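PDB 7KFL: myosin-17 from Arabidopsis thaliana, which is a plant class XI myosin motor whose globular tail, the crystallised part, is the cargo-binding domain and probably recruits organelles or vesicles for transport along actin. Local coordinates for residues 281-284 and 285-289; 235-238 and 239-243; 224-227 and 228-232; 294-297 and 298-301. All blocks are in the same frame, centred on the assembly; numbering follows the deposited sequence.

Contact 1 of 4, residues 281-284 and 285-289; sequences EQWC and IEATD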
loop_
_atom_site.group_PDB
_atom_site.type_symbol
_atom_site.label_atom_id
_atom_site.label_comp_id
_atom_site.label_asym_id
_atom_site.label_seq_id
_atom_site.Cartn_x
_atom_site.Cartn_y
_atom_site.Cartn_z
ATOM N N GLU A 281 0.690 -9.057 -13.677
ATOM C CA GLU A 281 1.060 -8.098 -14.754
ATOM C C GLU A 281 -0.222 -7.606 -15.433
ATOM O O GLU A 281 -0.350 -6.382 -15.636
ATOM C CB GLU A 281 1.996 -8.743 -15.780
ATOM C CG GLU A 281 2.643 -7.740 -16.722
ATOM C CD GLU A 281 3.508 -8.339 -17.818
ATOM O OE1 GLU A 281 3.674 -9.577 -17.840
ATOM O OE2 GLU A 281 4.013 -7.562 -18.652
ATOM N N GLN A 282 -1.127 -8.536 -15.765
ATOM C CA GLN A 282 -2.432 -8.258 -16.426
ATOM C C GLN A 282 -3.251 -7.296 -15.556
ATOM O O GLN A 282 -3.831 -6.345 -16.119
ATOM C CB GLN A 282 -3.195 -9.558 -16.696
ATOM C CG GLN A 282 -2.815 -10.225 -18.011
ATOM C CD GLN A 282 -3.219 -9.403 -19.213
ATOM O OE1 GLN A 282 -4.239 -8.716 -19.206
ATOM N NE2 GLN A 282 -2.417 -9.468 -20.264
ATOM N N TRP A 283 -3.280 -7.533 -14.241
ATOM C CA TRP A 283 -3.971 -6.668 -13.246
ATOM C C TRP A 283 -3.403 -5.244 -13.298
ATOM O O TRP A 283 -4.205 -4.292 -13.218
ATOM C CB TRP A 283 -3.870 -7.253 -11.832
ATOM C CG TRP A 283 -4.509 -6.371 -10.806
ATOM C CD1 TRP A 283 -5.785 -6.448 -10.329
ATOM C CD2 TRP A 283 -3.910 -5.227 -10.171
ATOM N NE1 TRP A 283 -6.013 -5.446 -9.425
ATOM C CE2 TRP A 283 -4.883 -4.680 -9.310
ATOM C CE3 TRP A 283 -2.651 -4.618 -10.241
ATOM C CZ2 TRP A 283 -4.629 -3.557 -8.524
ATOM C CZ3 TRP A 283 -2.401 -3.509 -9.465
ATOM C CH2 TRP A 283 -3.379 -2.988 -8.620
ATOM N N CYS A 284 -2.077 -5.105 -13.396
ATOM C CA CYS A 284 -1.360 -3.801 -13.436
ATOM C C CYS A 284 -1.742 -3.037 -14.710
ATOM O O CYS A 284 -1.846 -1.794 -14.643
ATOM C CB CYS A 284 0.154 -3.984 -13.365
ATOM S SG CYS A 284 0.741 -4.619 -11.770
ATOM N N ILE A 285 -1.954 -3.753 -15.819
ATOM C CA ILE A 285 -2.327 -3.167 -17.142
ATOM C C ILE A 285 -3.789 -2.704 -17.081
ATOM O O ILE A 285 -4.067 -1.569 -17.527
ATOM C CB ILE A 285 -2.075 -4.175 -18.282
ATOM C CG1 ILE A 285 -0.594 -4.553 -18.382
ATOM C CG2 ILE A 285 -2.602 -3.648 -19.610
ATOM C CD1 ILE A 285 -0.340 -5.871 -19.077
ATOM N N GLU A 286 -4.678 -3.553 -16.549
ATOM C CA GLU A 286 -6.136 -3.281 -16.408
ATOM C C GLU A 286 -6.340 -2.094 -15.458
ATOM O O GLU A 286 -7.091 -1.171 -15.827
ATOM C CB GLU A 286 -6.876 -4.523 -15.900
ATOM C CG GLU A 286 -7.010 -5.625 -16.939
ATOM C CD GLU A 286 -8.065 -5.404 -18.014
ATOM O OE1 GLU A 286 -8.991 -4.595 -17.783
ATOM O OE2 GLU A 286 -7.965 -6.048 -19.079
ATOM N N ALA A 287 -5.693 -2.126 -14.287
ATOM C CA ALA A 287 -5.732 -1.063 -13.252
ATOM C C ALA A 287 -5.190 0.252 -13.827
ATOM O O ALA A 287 -5.713 1.313 -13.444
ATOM C CB ALA A 287 -4.945 -1.492 -12.037
ATOM N N THR A 288 -4.189 0.167 -14.714
ATOM C CA THR A 288 -3.464 1.296 -15.366
ATOM C C THR A 288 -2.473 1.904 -14.368
ATOM O O THR A 288 -2.660 1.705 -13.154
ATOM C CB THR A 288 -4.407 2.365 -15.941
ATOM O OG1 THR A 288 -5.006 3.107 -14.878
ATOM C CG2 THR A 288 -5.488 1.792 -16.831
ATOM N N ASP A 289 -1.471 2.632 -14.874
ATOM C CA ASP A 289 -0.369 3.232 -14.072
ATOM C C ASP A 289 -0.936 4.253 -13.077
ATOM O O ASP A 289 -0.275 4.486 -12.050
ATOM C CB ASP A 289 0.695 3.865 -14.977
ATOM C CG ASP A 289 1.523 2.852 -15.753
ATOM O OD1 ASP A 289 2.175 2.005 -15.108
ATOM O OD2 ASP A 289 1.506 2.915 -17.000
#

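Contact 2 of 4, residues 235-238 and 239-243; sequences PPFL and VRKVF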
loop_
_atom_site.group_PDB
_atom_site.type_symbol
_atom_site.label_atom_id
_atom_site.label_comp_id
_atom_site.label_asym_id
_atom_site.label_seq_id
_atom_site.Cartn_x
_atom_site.Cartn_y
_atom_site.Cartn_z
ATOM N N PRO A 235 -8.018 9.500 -3.659
ATOM C CA PRO A 235 -7.111 10.167 -4.594
ATOM C C PRO A 235 -6.136 9.163 -5.205
ATOM O O PRO A 235 -5.428 8.472 -4.476
ATOM C CB PRO A 235 -6.389 11.225 -3.744
ATOM C CG PRO A 235 -6.597 10.775 -2.310
ATOM C CD PRO A 235 -7.928 10.055 -2.300
ATOM N N PRO A 236 -6.083 9.035 -6.553
ATOM C CA PRO A 236 -5.275 8.000 -7.202
ATOM C C PRO A 236 -3.864 7.845 -6.608
ATOM O O PRO A 236 -3.415 6.722 -6.469
ATOM C CB PRO A 236 -5.204 8.484 -8.658
ATOM C CG PRO A 236 -6.506 9.227 -8.861
ATOM C CD PRO A 236 -6.796 9.881 -7.526
ATOM N N PHE A 237 -3.218 8.967 -6.272
ATOM C CA PHE A 237 -1.869 9.047 -5.649
ATOM C C PHE A 237 -1.783 8.101 -4.443
ATOM O O PHE A 237 -0.820 7.314 -4.366
ATOM C CB PHE A 237 -1.557 10.491 -5.245
ATOM C CG PHE A 237 -0.259 10.669 -4.500
ATOM C CD1 PHE A 237 -0.201 10.491 -3.125
ATOM C CD2 PHE A 237 0.906 11.009 -5.172
ATOM C CE1 PHE A 237 0.993 10.645 -2.439
ATOM C CE2 PHE A 237 2.099 11.166 -4.484
ATOM C CZ PHE A 237 2.140 10.986 -3.119
ATOM N N LEU A 238 -2.750 8.187 -3.525
ATOM C CA LEU A 238 -2.796 7.349 -2.292
ATOM C C LEU A 238 -3.007 5.878 -2.667
ATOM O O LEU A 238 -2.445 5.018 -1.967
ATOM C CB LEU A 238 -3.911 7.832 -1.358
ATOM C CG LEU A 238 -3.551 8.967 -0.400
ATOM C CD1 LEU A 238 -4.550 9.031 0.748
ATOM C CD2 LEU A 238 -2.140 8.816 0.149
ATOM N N VAL A 239 -3.784 5.604 -3.719
ATOM C CA VAL A 239 -4.095 4.219 -4.182
ATOM C C VAL A 239 -2.832 3.625 -4.823
ATOM O O VAL A 239 -2.561 2.431 -4.582
ATOM C CB VAL A 239 -5.304 4.194 -5.139
ATOM C CG1 VAL A 239 -5.603 2.786 -5.634
ATOM C CG2 VAL A 239 -6.544 4.799 -4.496
ATOM N N ARG A 240 -2.088 4.428 -5.592
ATOM C CA ARG A 240 -0.780 4.048 -6.196
ATOM C C ARG A 240 0.173 3.550 -5.102
ATOM O O ARG A 240 0.862 2.539 -5.344
ATOM C CB ARG A 240 -0.141 5.223 -6.943
ATOM C CG ARG A 240 -0.780 5.527 -8.290
ATOM C CD ARG A 240 0.135 6.309 -9.214
ATOM N NE ARG A 240 0.260 7.711 -8.834
ATOM C CZ ARG A 240 -0.650 8.658 -9.063
ATOM N NH1 ARG A 240 -1.790 8.369 -9.671
ATOM N NH2 ARG A 240 -0.422 9.898 -8.667
ATOM N N LYS A 241 0.221 4.237 -3.954
ATOM C CA LYS A 241 1.091 3.866 -2.804
ATOM C C LYS A 241 0.677 2.486 -2.286
ATOM O O LYS A 241 1.551 1.604 -2.230
ATOM C CB LYS A 241 1.012 4.891 -1.667
ATOM C CG LYS A 241 1.432 6.315 -2.013
ATOM C CD LYS A 241 2.613 6.426 -2.955
ATOM C CE LYS A 241 3.030 7.864 -3.181
ATOM N NZ LYS A 241 4.317 7.969 -3.909
ATOM N N VAL A 242 -0.607 2.309 -1.954
ATOM C CA VAL A 242 -1.155 1.074 -1.311
ATOM C C VAL A 242 -0.680 -0.145 -2.109
ATOM O O VAL A 242 -0.046 -1.036 -1.512
ATOM C CB VAL A 242 -2.694 1.093 -1.205
ATOM C CG1 VAL A 242 -3.235 -0.201 -0.614
ATOM C CG2 VAL A 242 -3.203 2.275 -0.397
ATOM N N PHE A 243 -0.968 -0.174 -3.413
ATOM C CA PHE A 243 -0.742 -1.354 -4.289
ATOM C C PHE A 243 0.763 -1.567 -4.498
ATOM O O PHE A 243 1.187 -2.742 -4.503
ATOM C CB PHE A 243 -1.542 -1.222 -5.588
ATOM C CG PHE A 243 -3.015 -1.484 -5.403
ATOM C CD1 PHE A 243 -3.462 -2.742 -5.022
ATOM C CD2 PHE A 243 -3.952 -0.478 -5.582
ATOM C CE1 PHE A 243 -4.812 -2.989 -4.830
ATOM C CE2 PHE A 243 -5.302 -0.728 -5.394
ATOM C CZ PHE A 243 -5.729 -1.983 -5.020
#

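Contact 3 of 4, residues 224-227 and 228-232; sequences SYLN and LMKAN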
loop_
_atom_site.group_PDB
_atom_site.type_symbol
_atom_site.label_atom_id
_atom_site.label_comp_id
_atom_site.label_asym_id
_atom_site.label_seq_id
_atom_site.Cartn_x
_atom_site.Cartn_y
_atom_site.Cartn_z
ATOM N N SER A 224 -11.115 -5.907 -5.845
ATOM C CA SER A 224 -12.110 -5.564 -4.793
ATOM C C SER A 224 -11.706 -4.248 -4.121
ATOM O O SER A 224 -12.526 -3.305 -4.112
ATOM C CB SER A 224 -12.243 -6.661 -3.775
ATOM O OG SER A 224 -12.564 -7.891 -4.400
ATOM N N TYR A 225 -10.479 -4.190 -3.596
ATOM C CA TYR A 225 -9.931 -3.029 -2.847
ATOM C C TYR A 225 -9.770 -1.845 -3.806
ATOM O O TYR A 225 -10.096 -0.714 -3.404
ATOM C CB TYR A 225 -8.637 -3.409 -2.121
ATOM C CG TYR A 225 -8.850 -4.245 -0.883
ATOM C CD1 TYR A 225 -9.230 -5.573 -0.979
ATOM C CD2 TYR A 225 -8.692 -3.711 0.386
ATOM C CE1 TYR A 225 -9.434 -6.354 0.147
ATOM C CE2 TYR A 225 -8.895 -4.477 1.524
ATOM C CZ TYR A 225 -9.266 -5.806 1.404
ATOM O OH TYR A 225 -9.472 -6.580 2.509
ATOM N N LEU A 226 -9.320 -2.097 -5.039
ATOM C CA LEU A 226 -9.199 -1.051 -6.091
ATOM C C LEU A 226 -10.572 -0.403 -6.319
ATOM O O LEU A 226 -10.654 0.835 -6.258
ATOM C CB LEU A 226 -8.647 -1.673 -7.380
ATOM C CG LEU A 226 -8.533 -0.730 -8.577
ATOM C CD1 LEU A 226 -7.713 0.505 -8.235
ATOM C CD2 LEU A 226 -7.931 -1.447 -9.775
ATOM N N ASN A 227 -11.612 -1.212 -6.541
ATOM C CA ASN A 227 -12.981 -0.744 -6.894
ATOM C C ASN A 227 -13.625 -0.056 -5.683
ATOM O O ASN A 227 -14.393 0.908 -5.895
ATOM C CB ASN A 227 -13.851 -1.889 -7.419
ATOM C CG ASN A 227 -13.383 -2.426 -8.756
ATOM O OD1 ASN A 227 -12.930 -1.669 -9.612
ATOM N ND2 ASN A 227 -13.491 -3.730 -8.950
ATOM N N LEU A 228 -13.323 -0.531 -4.468
ATOM C CA LEU A 228 -13.844 0.021 -3.186
ATOM C C LEU A 228 -13.285 1.430 -2.959
ATOM O O LEU A 228 -13.998 2.262 -2.364
ATOM C CB LEU A 228 -13.446 -0.912 -2.038
ATOM C CG LEU A 228 -13.789 -0.421 -0.632
ATOM C CD1 LEU A 228 -15.288 -0.214 -0.474
ATOM C CD2 LEU A 228 -13.274 -1.392 0.416
ATOM N N MET A 229 -12.045 1.674 -3.386
ATOM C CA MET A 229 -11.360 2.983 -3.227
ATOM C C MET A 229 -11.724 3.899 -4.401
ATOM O O MET A 229 -11.719 5.126 -4.203
ATOM C CB MET A 229 -9.843 2.794 -3.141
ATOM C CG MET A 229 -9.405 2.187 -1.818
ATOM S SD MET A 229 -7.611 2.128 -1.628
ATOM C CE MET A 229 -7.180 0.935 -2.893
ATOM N N LYS A 230 -12.046 3.327 -5.564
ATOM C CA LYS A 230 -12.535 4.082 -6.750
ATOM C C LYS A 230 -13.971 4.555 -6.484
ATOM O O LYS A 230 -14.282 5.708 -6.845
ATOM C CB LYS A 230 -12.424 3.223 -8.014
ATOM C CG LYS A 230 -11.000 3.024 -8.513
ATOM C CD LYS A 230 -10.891 2.095 -9.699
ATOM C CE LYS A 230 -11.422 2.713 -10.974
ATOM N NZ LYS A 230 -11.103 1.880 -12.158
ATOM N N ALA A 231 -14.793 3.707 -5.854
ATOM C CA ALA A 231 -16.188 3.999 -5.443
ATOM C C ALA A 231 -16.209 5.143 -4.424
ATOM O O ALA A 231 -17.185 5.918 -4.432
ATOM C CB ALA A 231 -16.831 2.762 -4.867
ATOM N N ASN A 232 -15.176 5.222 -3.577
ATOM C CA ASN A 232 -15.021 6.244 -2.506
ATOM C C ASN A 232 -14.131 7.391 -3.006
ATOM O O ASN A 232 -13.723 8.220 -2.171
ATOM C CB ASN A 232 -14.485 5.612 -1.220
ATOM C CG ASN A 232 -15.581 5.002 -0.376
ATOM O OD1 ASN A 232 -16.400 5.724 0.186
ATOM N ND2 ASN A 232 -15.615 3.682 -0.281
#

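Contact 4 of 4, residues 294-297 and 298-301; sequences SAWD and ELRH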
loop_
_atom_site.group_PDB
_atom_site.type_symbol
_atom_site.label_atom_id
_atom_site.label_comp_id
_atom_site.label_asym_id
_atom_site.label_seq_id
_atom_site.Cartn_x
_atom_site.Cartn_y
_atom_site.Cartn_z
ATOM N N SER A 294 3.901 1.886 -9.813
ATOM C CA SER A 294 5.076 1.054 -10.188
ATOM C C SER A 294 5.010 -0.291 -9.450
ATOM O O SER A 294 6.077 -0.832 -9.101
ATOM C CB SER A 294 6.364 1.787 -9.905
ATOM O OG SER A 294 6.502 2.055 -8.518
ATOM N N ALA A 295 3.794 -0.810 -9.240
ATOM C CA ALA A 295 3.518 -2.089 -8.543
ATOM C C ALA A 295 4.216 -3.242 -9.273
ATOM O O ALA A 295 4.709 -4.153 -8.587
ATOM C CB ALA A 295 2.030 -2.322 -8.450
ATOM N N TRP A 296 4.254 -3.200 -10.608
ATOM C CA TRP A 296 4.884 -4.243 -11.462
ATOM C C TRP A 296 6.393 -4.293 -11.191
ATOM O O TRP A 296 6.925 -5.413 -11.064
ATOM C CB TRP A 296 4.569 -4.001 -12.947
ATOM C CG TRP A 296 5.190 -5.003 -13.873
ATOM C CD1 TRP A 296 6.011 -4.743 -14.933
ATOM C CD2 TRP A 296 5.061 -6.435 -13.809
ATOM N NE1 TRP A 296 6.394 -5.911 -15.537
ATOM C CE2 TRP A 296 5.828 -6.965 -14.870
ATOM C CE3 TRP A 296 4.374 -7.320 -12.968
ATOM C CZ2 TRP A 296 5.923 -8.337 -15.106
ATOM C CZ3 TRP A 296 4.469 -8.674 -13.201
ATOM C CH2 TRP A 296 5.233 -9.173 -14.257
ATOM N N ASP A 297 7.045 -3.130 -11.075
ATOM C CA ASP A 297 8.517 -2.998 -10.891
ATOM C C ASP A 297 8.930 -3.421 -9.473
ATOM O O ASP A 297 10.132 -3.651 -9.263
ATOM C CB ASP A 297 8.992 -1.579 -11.213
ATOM C CG ASP A 297 9.011 -1.271 -12.703
ATOM O OD1 ASP A 297 9.212 -2.216 -13.499
ATOM O OD2 ASP A 297 8.823 -0.088 -13.058
ATOM N N GLU A 298 7.984 -3.530 -8.538
ATOM C CA GLU A 298 8.249 -4.015 -7.156
ATOM C C GLU A 298 8.519 -5.525 -7.163
ATOM O O GLU A 298 9.144 -6.000 -6.198
ATOM C CB GLU A 298 7.086 -3.661 -6.229
ATOM C CG GLU A 298 7.092 -2.204 -5.813
ATOM C CD GLU A 298 8.337 -1.807 -5.039
ATOM O OE1 GLU A 298 8.602 -2.438 -3.995
ATOM O OE2 GLU A 298 9.055 -0.892 -5.501
ATOM N N LEU A 299 8.080 -6.241 -8.207
ATOM C CA LEU A 299 8.272 -7.711 -8.366
ATOM C C LEU A 299 9.589 -8.011 -9.100
ATOM O O LEU A 299 9.800 -9.191 -9.455
ATOM C CB LEU A 299 7.084 -8.295 -9.141
ATOM C CG LEU A 299 5.718 -8.197 -8.464
ATOM C CD1 LEU A 299 4.626 -8.689 -9.398
ATOM C CD2 LEU A 299 5.686 -8.985 -7.165
ATOM N N ARG A 300 10.441 -7.002 -9.320
ATOM C CA ARG A 300 11.685 -7.114 -10.134
ATOM C C ARG A 300 12.573 -8.252 -9.606
ATOM O O ARG A 300 13.228 -8.900 -10.442
ATOM C CB ARG A 300 12.435 -5.776 -10.186
ATOM C CG ARG A 300 12.869 -5.225 -8.835
ATOM C CD ARG A 300 13.314 -3.775 -8.932
ATOM N NE ARG A 300 13.494 -3.164 -7.616
ATOM C CZ ARG A 300 14.609 -2.580 -7.170
ATOM N NH1 ARG A 300 15.689 -2.494 -7.933
ATOM N NH2 ARG A 300 14.634 -2.066 -5.952
ATOM N N HIS A 301 12.595 -8.493 -8.288
ATOM C CA HIS A 301 13.362 -9.599 -7.645
ATOM C C HIS A 301 12.802 -10.953 -8.095
ATOM O O HIS A 301 13.556 -11.730 -8.710
ATOM C CB HIS A 301 13.326 -9.516 -6.111
ATOM C CG HIS A 301 14.105 -8.389 -5.519
ATOM N ND1 HIS A 301 15.394 -8.554 -5.050
ATOM C CD2 HIS A 301 13.776 -7.101 -5.282
ATOM C CE1 HIS A 301 15.833 -7.411 -4.566
ATOM N NE2 HIS A 301 14.858 -6.502 -4.699
#

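Contact 1 of 4, residues 281-284 and 285-289
Trp283 and Ala287, one helical turn apart, make the main side-chain contact of this stretch. In this CH-pi contact the methyl carbon Ala287 CB sits 3.9 Å from the centroid of the six-membered ring of Trp283, only 6° off the ring normal. The indole lies under the methyl because CG of Trp283 is anti to the backbone N (chi1 178°), which lays the ring along the helix toward the next turn.

The backbone bonds are those of an alpha-helix at its C-terminal end. Glu286 N donates to Gln282 O at 2.9 Å, and Ala287 N donates to Trp283 O at 2.8 Å. The last one, Thr288 N to Cys284 O, is weak at 3.1 Å. Thr288 has positive phi (77°), and there the chain leaves helix 267-287 before helix 289-292 starts.

Apolar contact on the outer side is slight. Ile285 CD1 lies alongside the preceding turn, 4.2 Å from Glu281 CG.

Besides Ala287, the buried indole meets the rings of Phe243 and Phe247 and the side chain of Leu222. Gln282 and Glu286 lie against Arg219, and Glu281 against Trp296. The Trp283-Ala287 pair is thus a weak CH-pi and dispersion contact within a buried apolar patch.

Contact 2 of 4, residues 235-238 and 239-243
Phe237 lies with one ring face under the side chain of Lys241, one turn further along helix 236-260. The methylene carbon Lys241 CE is 3.7 Å from the centroid of the Phe237 ring and 29° off its normal, a CH-pi contact offset toward the rim near CZ. Lys241 reaches it through a bend at chi2 (-38°).

Arg240 comes to the other end of Phe237. Its guanidinium lies with one face over the backbone, 3.5 Å from Arg240 NH2 to Phe237 CA. NH2 meets the ring at its edge, 3.9 Å from Phe237 CD2, and the two planes are almost perpendicular. Arg240 NH1 packs 3.6 Å from Pro236 CB and is hydrogen-bonded to Glu290 O. A leucine in place of Arg240 would probably leave Glu290 O without this donor and uncover the first turn at Pro236 and Phe237.

The helix starts after Pro235, at the N-cap. Arg240 N donates to Pro236 O at 2.8 Å, and Lys241 N to Phe237 O at 3.3 Å.

Lys241 thus lays a methylene on the Phe237 ring, and Arg240 lays its guanidinium face on the backbone of the first turn. Arg240 also ties that turn by a polar bond to helix 289-292.

Contact 3 of 4, residues 224-227 and 228-232
Ser224 to Ala231 form the last turns of helix 205-231, with Leu228 N donating to Ser224 O at 2.9 Å and Ala231 N to Asn227 O at 2.8 Å. Asn232 follows the helix. Its side-chain ND2 turns back to Leu228 O at 3.0 Å, nearly straight onto the carbonyl.

Leu226 and Lys230 touch along one side. Leu226 CD1 is 3.8 Å from Lys230 CD, where the lysine chain bends at chi3 (72°). The lysine also makes a cation-pi contact with Tyr291.

Met229 folds over the preceding turn. CG sits beside its backbone N; the chain runs extended through chi2 and bends at chi3 (-67°), which brings Met229 CE to 3.4 Å from Tyr225 O. The thioether end faces Val239 and Phe243 of helix 236-260. A serine in place of Met229 would probably open a gap against Val239 and Phe243 and leave this turn of the helix less firmly packed.

Tyr225 leaves the helix on the same side as Met229, one turn earlier, and packs on Leu174 of helix 150-186. Leu228 packs on Asn71 and Ala75 of helix 71-89.

Apolar side chains, Leu226 and Met229, thus pack against the neighbouring helices. Tyr225, a buried residue, has its hydroxyl held by two polar partners, Glu177 OE1 and Asn71 ND2. The Asn232 side-chain amide gives Leu228 O, in the last turn, a donor besides the weak one from Asn232 N.

Contact 4 of 4, residues 294-297 and 298-301
Trp296 has its CG anti to the backbone N (chi1 179°), while in Leu299 CG stands beside the backbone N (chi1 -64°). These torsions bring the benzene part of the indole and one leucine methyl together. Leu299 CD1 lies 3.8 Å from Trp296 CZ3 and the same distance from CE3, and the two side chains cross at about a right angle.

The Arg300 chain runs out extended past the Asp297 carbonyl, with Arg300 CD 3.2 Å from Asp297 O.

Residues 295-297 have helical phi/psi but lack the regular bonds, and the bonds here are mostly weak. Leu299 N donates to Trp296 O at 3.2 Å, from well above the carbonyl plane. Glu298 N is shared weakly between Ser294 O and Ala295 O, and Arg300 N bonds weakly to Asp297 O at 3.4 Å. Trp296 O also accepts a bond from Arg303 NH1, and the Arg303 side chain makes a cation-pi contact with the indole.

Residues 294-299 lead from helix 289-292 into helix 300-309, with Leu299 at the N-cap. Trp296 packs on Glu281 and Cys284 of helix 267-287. Ala295 and Leu299 rest on Phe247 of helix 236-260.

In the fold
All four contacts are local, and three of them meet in one apolar core between helices 205-231, 236-260 and 267-287. Contacts 2 and 3 have centres 11 Å apart and join where Phe243 CE2 lies 3.5 Å from Met229 CE. Contact 1 reaches both: Trp283 CH2 is 3.6 Å from Phe243 CG, and Ala287 CB is 3.7 Å from Leu226 CD2. Contact 4 adjoins contact 1, with centres 12 Å apart and Glu281 CB 3.6 Å from Trp296 CZ3, and also touches contact 2. Contacts 3 and 4 do not touch; their nearest atoms are about 10 Å apart. Contacts 1 and 4 lie within the DIL domain range. Together the contacts join helices of the cargo-binding domain.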